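Local coordinates for protein toll-like receptor 6, Variable lymphocyte receptor B (Mus musculus, PDB 3A79) that probably senses diacylated bacterial lipopeptides together with TLR2, here as a mouse ectodomain fused to a hagfish lymphocyte-receptor end, at residues G221-D232 with L252-T262. Residues are numbered along the deposited sequence; the frame is centred on the assembly and turned at random.
Sequences GHLQLSNIKLND and LNVTLQHIETT. With NAG (2-acetamido-2-deoxy-beta-D-glucopyranose), chain E; NAG (2-acetamido-2-deoxy-beta-D-glucopyranose), chain F.
Leu225 N donates to Thr255 O (2.9 Å), one of a run of backbone bonds that zips 221-232 and 252-262 together as adjacent parallel strands, from Asn253 N on Gly221 O to Leu230 N on Glu260 O. Asn227 and the facing His258 both have left-handed backbone angles, the second chain turns a corner at His258, and the bond from Ile228 N to His258 O there is weak.

Apolar side chains fill the face turned to helix 235-246: Ile228 CD1 comes across Leu256 at CG (3.7 Å), while Ile228 and Ile259 run side by side. Leu223 CB meets Leu252 CD1 and Val254 CG2.

The other face is polar. With CG anti to the backbone N (chi1 -170°), His222 brings its ring edge alongside Asn253, and ND1 gives Asn253 O a weak bond (3.3 Å), an acceptor already used by Leu223 N. Replacing His222 with alanine is likely to leave Asn253 O with Leu223 N as its partner across the contact and uncover Asn253 CB. Asn253 ND2 carries an N-linked sugar.

Beyond the strands, Thr262 OG1 donates to Asp232 OD1 from above the carboxylate plane (3.1 Å).

Backbone bonding with one greasy and one polar, glycan-bearing face is consistent with neighbouring leucine-rich repeats of the TLR6 part, stacked into a solenoid.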
loop_
_atom_site.group_PDB
_atom_site.type_symbol
_atom_site.label_atom_id
_atom_site.label_comp_id
_atom_site.label_asym_id
_atom_site.label_seq_id
_atom_site.Cartn_x
_atom_site.Cartn_y
_atom_site.Cartn_z
ATOM N N GLY B 221 -16.295 -37.987 2.851
ATOM C CA GLY B 221 -15.459 -37.291 1.900
ATOM C C GLY B 221 -15.005 -35.964 2.463
ATOM O O GLY B 221 -13.871 -35.529 2.253
ATOM N N HIS B 222 -15.903 -35.323 3.196
ATOM C CA HIS B 222 -15.666 -33.981 3.684
ATOM C C HIS B 222 -16.377 -33.820 5.013
ATOM O O HIS B 222 -17.595 -33.971 5.110
ATOM C CB HIS B 222 -16.187 -32.969 2.660
ATOM C CG HIS B 222 -15.787 -31.552 2.932
ATOM N ND1 HIS B 222 -14.520 -31.200 3.345
ATOM C CD2 HIS B 222 -16.479 -30.393 2.817
ATOM C CE1 HIS B 222 -14.454 -29.888 3.491
ATOM N NE2 HIS B 222 -15.631 -29.376 3.178
ATOM N N LEU B 223 -15.596 -33.560 6.049
ATOM C CA LEU B 223 -16.153 -33.217 7.338
ATOM C C LEU B 223 -16.131 -31.715 7.412
ATOM O O LEU B 223 -15.168 -31.091 6.979
ATOM C CB LEU B 223 -15.299 -33.782 8.464
ATOM C CG LEU B 223 -15.731 -33.277 9.833
ATOM C CD1 LEU B 223 -17.089 -33.873 10.200
ATOM C CD2 LEU B 223 -14.685 -33.649 10.837
ATOM N N GLN B 224 -17.181 -31.120 7.953
ATOM C CA GLN B 224 -17.189 -29.675 8.083
ATOM C C GLN B 224 -17.858 -29.175 9.354
ATOM O O GLN B 224 -19.031 -29.464 9.604
ATOM C CB GLN B 224 -17.840 -29.052 6.869
ATOM C CG GLN B 224 -17.465 -27.617 6.716
ATOM C CD GLN B 224 -18.460 -26.878 5.892
ATOM O OE1 GLN B 224 -19.042 -27.450 4.963
ATOM N NE2 GLN B 224 -18.690 -25.602 6.231
ATOM N N LEU B 225 -17.098 -28.420 10.146
ATOM C CA LEU B 225 -17.574 -27.940 11.439
ATOM C C LEU B 225 -17.673 -26.430 11.424
ATOM O O LEU B 225 -16.773 -25.760 10.924
ATOM C CB LEU B 225 -16.628 -28.339 12.581
ATOM C CG LEU B 225 -15.871 -29.663 12.657
ATOM C CD1 LEU B 225 -15.378 -29.842 14.073
ATOM C CD2 LEU B 225 -16.725 -30.838 12.246
ATOM N N SER B 226 -18.746 -25.905 12.012
ATOM C CA SER B 226 -18.994 -24.468 12.057
ATOM C C SER B 226 -19.314 -23.970 13.467
ATOM O O SER B 226 -20.047 -24.618 14.208
ATOM C CB SER B 226 -20.135 -24.114 11.111
ATOM O OG SER B 226 -19.829 -24.503 9.781
ATOM N N ASN B 227 -18.766 -22.806 13.817
ATOM C CA ASN B 227 -18.930 -22.210 15.144
ATOM C C ASN B 227 -18.097 -22.934 16.204
ATOM O O ASN B 227 -18.627 -23.628 17.074
ATOM C CB ASN B 227 -20.404 -22.162 15.565
ATOM C CG ASN B 227 -21.288 -21.380 14.585
ATOM O OD1 ASN B 227 -20.806 -20.693 13.678
ATOM N ND2 ASN B 227 -22.599 -21.487 14.778
ATOM N N ILE B 228 -16.785 -22.757 16.130
ATOM C CA ILE B 228 -15.871 -23.400 17.057
ATOM C C ILE B 228 -15.143 -22.355 17.886
ATOM O O ILE B 228 -14.289 -21.635 17.370
ATOM C CB ILE B 228 -14.827 -24.212 16.292
ATOM C CG1 ILE B 228 -15.512 -25.069 15.234
ATOM C CG2 ILE B 228 -13.987 -25.065 17.259
ATOM C CD1 ILE B 228 -14.557 -25.660 14.241
ATOM N N LYS B 229 -15.477 -22.278 19.170
ATOM C CA LYS B 229 -14.837 -21.326 20.074
ATOM C C LYS B 229 -14.018 -22.061 21.126
ATOM O O LYS B 229 -14.572 -22.786 21.950
ATOM C CB LYS B 229 -15.892 -20.466 20.760
ATOM C CG LYS B 229 -15.356 -19.448 21.752
ATOM C CD LYS B 229 -16.524 -18.712 22.403
ATOM C CE LYS B 229 -16.102 -17.466 23.167
ATOM N NZ LYS B 229 -17.251 -16.513 23.279
ATOM N N LEU B 230 -12.702 -21.868 21.105
ATOM C CA LEU B 230 -11.812 -22.603 21.996
ATOM C C LEU B 230 -10.869 -21.702 22.766
ATOM O O LEU B 230 -10.327 -20.745 22.222
ATOM C CB LEU B 230 -10.968 -23.593 21.197
ATOM C CG LEU B 230 -11.710 -24.396 20.141
ATOM C CD1 LEU B 230 -10.746 -24.911 19.089
ATOM C CD2 LEU B 230 -12.462 -25.531 20.811
ATOM N N ASN B 231 -10.682 -22.011 24.040
ATOM C CA ASN B 231 -9.487 -21.571 24.744
ATOM C C ASN B 231 -8.593 -22.782 24.986
ATOM O O ASN B 231 -8.696 -23.779 24.271
ATOM C CB ASN B 231 -9.820 -20.828 26.043
ATOM C CG ASN B 231 -11.040 -21.380 26.736
ATOM O OD1 ASN B 231 -11.083 -22.555 27.078
ATOM N ND2 ASN B 231 -12.032 -20.528 26.961
ATOM N N ASP B 232 -7.708 -22.711 25.968
ATOM C CA ASP B 232 -6.832 -23.852 26.222
ATOM C C ASP B 232 -7.554 -24.919 27.044
ATOM O O ASP B 232 -7.250 -26.110 26.932
ATOM C CB ASP B 232 -5.556 -23.402 26.921
ATOM C CG ASP B 232 -4.923 -22.200 26.248
ATOM O OD1 ASP B 232 -4.792 -22.223 25.006
ATOM O OD2 ASP B 232 -4.563 -21.239 26.958
ATOM N N LEU B 252 -9.947 -37.761 3.385
ATOM C CA LEU B 252 -11.090 -36.867 3.469
ATOM C C LEU B 252 -10.602 -35.441 3.634
ATOM O O LEU B 252 -9.480 -35.198 4.069
ATOM C CB LEU B 252 -12.022 -37.235 4.632
ATOM C CG LEU B 252 -11.715 -36.701 6.040
ATOM C CD1 LEU B 252 -12.968 -36.677 6.893
ATOM C CD2 LEU B 252 -10.627 -37.511 6.729
ATOM N N ASN B 253 -11.460 -34.500 3.271
ATOM C CA ASN B 253 -11.179 -33.098 3.472
ATOM C C ASN B 253 -11.788 -32.653 4.801
ATOM O O ASN B 253 -12.780 -33.214 5.260
ATOM C CB ASN B 253 -11.732 -32.281 2.301
ATOM C CG ASN B 253 -11.113 -32.673 0.955
ATOM O OD1 ASN B 253 -9.984 -33.168 0.898
ATOM N ND2 ASN B 253 -11.858 -32.436 -0.137
ATOM N N VAL B 254 -11.170 -31.665 5.435
ATOM C CA VAL B 254 -11.719 -31.073 6.648
ATOM C C VAL B 254 -11.831 -29.546 6.508
ATOM O O VAL B 254 -10.920 -28.873 6.009
ATOM C CB VAL B 254 -10.912 -31.476 7.907
ATOM C CG1 VAL B 254 -11.305 -30.632 9.103
ATOM C CG2 VAL B 254 -11.147 -32.924 8.224
ATOM N N THR B 255 -12.971 -29.010 6.928
ATOM C CA THR B 255 -13.181 -27.578 6.898
ATOM C C THR B 255 -13.659 -27.039 8.241
ATOM O O THR B 255 -14.695 -27.456 8.765
ATOM C CB THR B 255 -14.174 -27.209 5.825
ATOM O OG1 THR B 255 -13.617 -27.543 4.552
ATOM C CG2 THR B 255 -14.474 -25.725 5.870
ATOM N N LEU B 256 -12.876 -26.115 8.791
ATOM C CA LEU B 256 -13.220 -25.409 10.017
ATOM C C LEU B 256 -13.745 -23.999 9.682
ATOM O O LEU B 256 -13.066 -23.242 9.008
ATOM C CB LEU B 256 -11.977 -25.337 10.914
ATOM C CG LEU B 256 -11.747 -26.468 11.934
ATOM C CD1 LEU B 256 -12.308 -27.804 11.463
ATOM C CD2 LEU B 256 -10.266 -26.598 12.354
ATOM N N GLN B 257 -14.953 -23.656 10.127
ATOM C CA GLN B 257 -15.548 -22.335 9.851
ATOM C C GLN B 257 -15.850 -21.571 11.123
ATOM O O GLN B 257 -16.417 -22.118 12.066
ATOM C CB GLN B 257 -16.847 -22.466 9.070
ATOM C CG GLN B 257 -16.780 -22.009 7.646
ATOM C CD GLN B 257 -18.112 -22.180 6.941
ATOM O OE1 GLN B 257 -18.240 -23.007 6.038
ATOM N NE2 GLN B 257 -19.119 -21.407 7.359
ATOM N N HIS B 258 -15.474 -20.302 11.154
ATOM C CA HIS B 258 -15.715 -19.478 12.333
ATOM C C HIS B 258 -15.037 -19.947 13.634
ATOM O O HIS B 258 -15.637 -19.887 14.703
ATOM C CB HIS B 258 -17.216 -19.338 12.525
ATOM C CG HIS B 258 -17.946 -19.107 11.241
ATOM N ND1 HIS B 258 -18.866 -19.999 10.734
ATOM C CD2 HIS B 258 -17.859 -18.102 10.339
ATOM C CE1 HIS B 258 -19.329 -19.545 9.584
ATOM N NE2 HIS B 258 -18.735 -18.396 9.322
ATOM N N ILE B 259 -13.781 -20.383 13.539
ATOM C CA ILE B 259 -13.011 -20.818 14.704
ATOM C C ILE B 259 -12.350 -19.640 15.389
ATOM O O ILE B 259 -11.495 -18.984 14.809
ATOM C CB ILE B 259 -11.858 -21.755 14.308
ATOM C CG1 ILE B 259 -12.204 -22.523 13.043
ATOM C CG2 ILE B 259 -11.494 -22.691 15.432
ATOM C CD1 ILE B 259 -11.953 -21.728 11.795
ATOM N N GLU B 260 -12.739 -19.370 16.625
ATOM C CA GLU B 260 -12.001 -18.432 17.446
ATOM C C GLU B 260 -11.223 -19.257 18.426
ATOM O O GLU B 260 -11.805 -20.033 19.177
ATOM C CB GLU B 260 -12.940 -17.528 18.224
ATOM C CG GLU B 260 -12.301 -17.004 19.490
ATOM C CD GLU B 260 -13.315 -16.509 20.492
ATOM O OE1 GLU B 260 -13.097 -16.726 21.712
ATOM O OE2 GLU B 260 -14.327 -15.914 20.055
ATOM N N THR B 261 -9.909 -19.102 18.432
ATOM C CA THR B 261 -9.077 -20.023 19.194
ATOM C C THR B 261 -7.796 -19.367 19.673
ATOM O O THR B 261 -7.335 -18.399 19.091
ATOM C CB THR B 261 -8.739 -21.288 18.353
ATOM O OG1 THR B 261 -7.441 -21.758 18.697
ATOM C CG2 THR B 261 -8.712 -20.966 16.879
ATOM N N THR B 262 -7.236 -19.888 20.753
ATOM C CA THR B 262 -5.876 -19.549 21.152
ATOM C C THR B 262 -4.878 -19.850 20.038
ATOM O O THR B 262 -5.169 -20.617 19.125
ATOM C CB THR B 262 -5.459 -20.370 22.383
ATOM O OG1 THR B 262 -6.135 -19.855 23.527
ATOM C CG2 THR B 262 -3.972 -20.265 22.628
HETATM C C1 NAG E . -11.221 -32.861 -1.368
HETATM C C2 NAG E . -12.387 -33.282 -2.285
HETATM C C3 NAG E . -12.277 -32.980 -3.786
HETATM C C4 NAG E . -11.233 -31.947 -4.188
HETATM C C5 NAG E . -10.046 -31.883 -3.248
HETATM C C6 NAG E . -9.362 -30.561 -3.532
HETATM C C7 NAG E . -11.781 -35.645 -1.791
HETATM C C8 NAG E . -10.438 -35.706 -2.476
HETATM N N2 NAG E . -12.652 -34.715 -2.191
HETATM O O3 NAG E . -13.537 -32.523 -4.232
HETATM O O4 NAG E . -10.796 -32.204 -5.512
HETATM O O5 NAG E . -10.436 -31.815 -1.895
HETATM O O6 NAG E . -10.325 -29.539 -3.363
HETATM O O7 NAG E . -12.076 -36.440 -0.900
HETATM C C1 NAG F . -16.582 -15.132 12.050
HETATM C C2 NAG F . -17.979 -14.763 11.534
HETATM C C3 NAG F . -18.915 -14.174 12.580
HETATM C C4 NAG F . -18.722 -14.741 13.990
HETATM C C5 NAG F . -17.282 -15.104 14.343
HETATM C C6 NAG F . -17.275 -15.949 15.616
HETATM C C7 NAG F . -18.286 -14.111 9.179
HETATM C C8 NAG F . -17.453 -13.536 8.074
HETATM N N2 NAG F . -17.898 -13.815 10.432
HETATM O O3 NAG F . -20.231 -14.456 12.156
HETATM O O4 NAG F . -19.228 -13.809 14.932
HETATM O O5 NAG F . -16.637 -15.806 13.297
HETATM O O6 NAG F . -15.958 -16.284 15.997
HETATM O O7 NAG F . -19.263 -14.808 8.887
#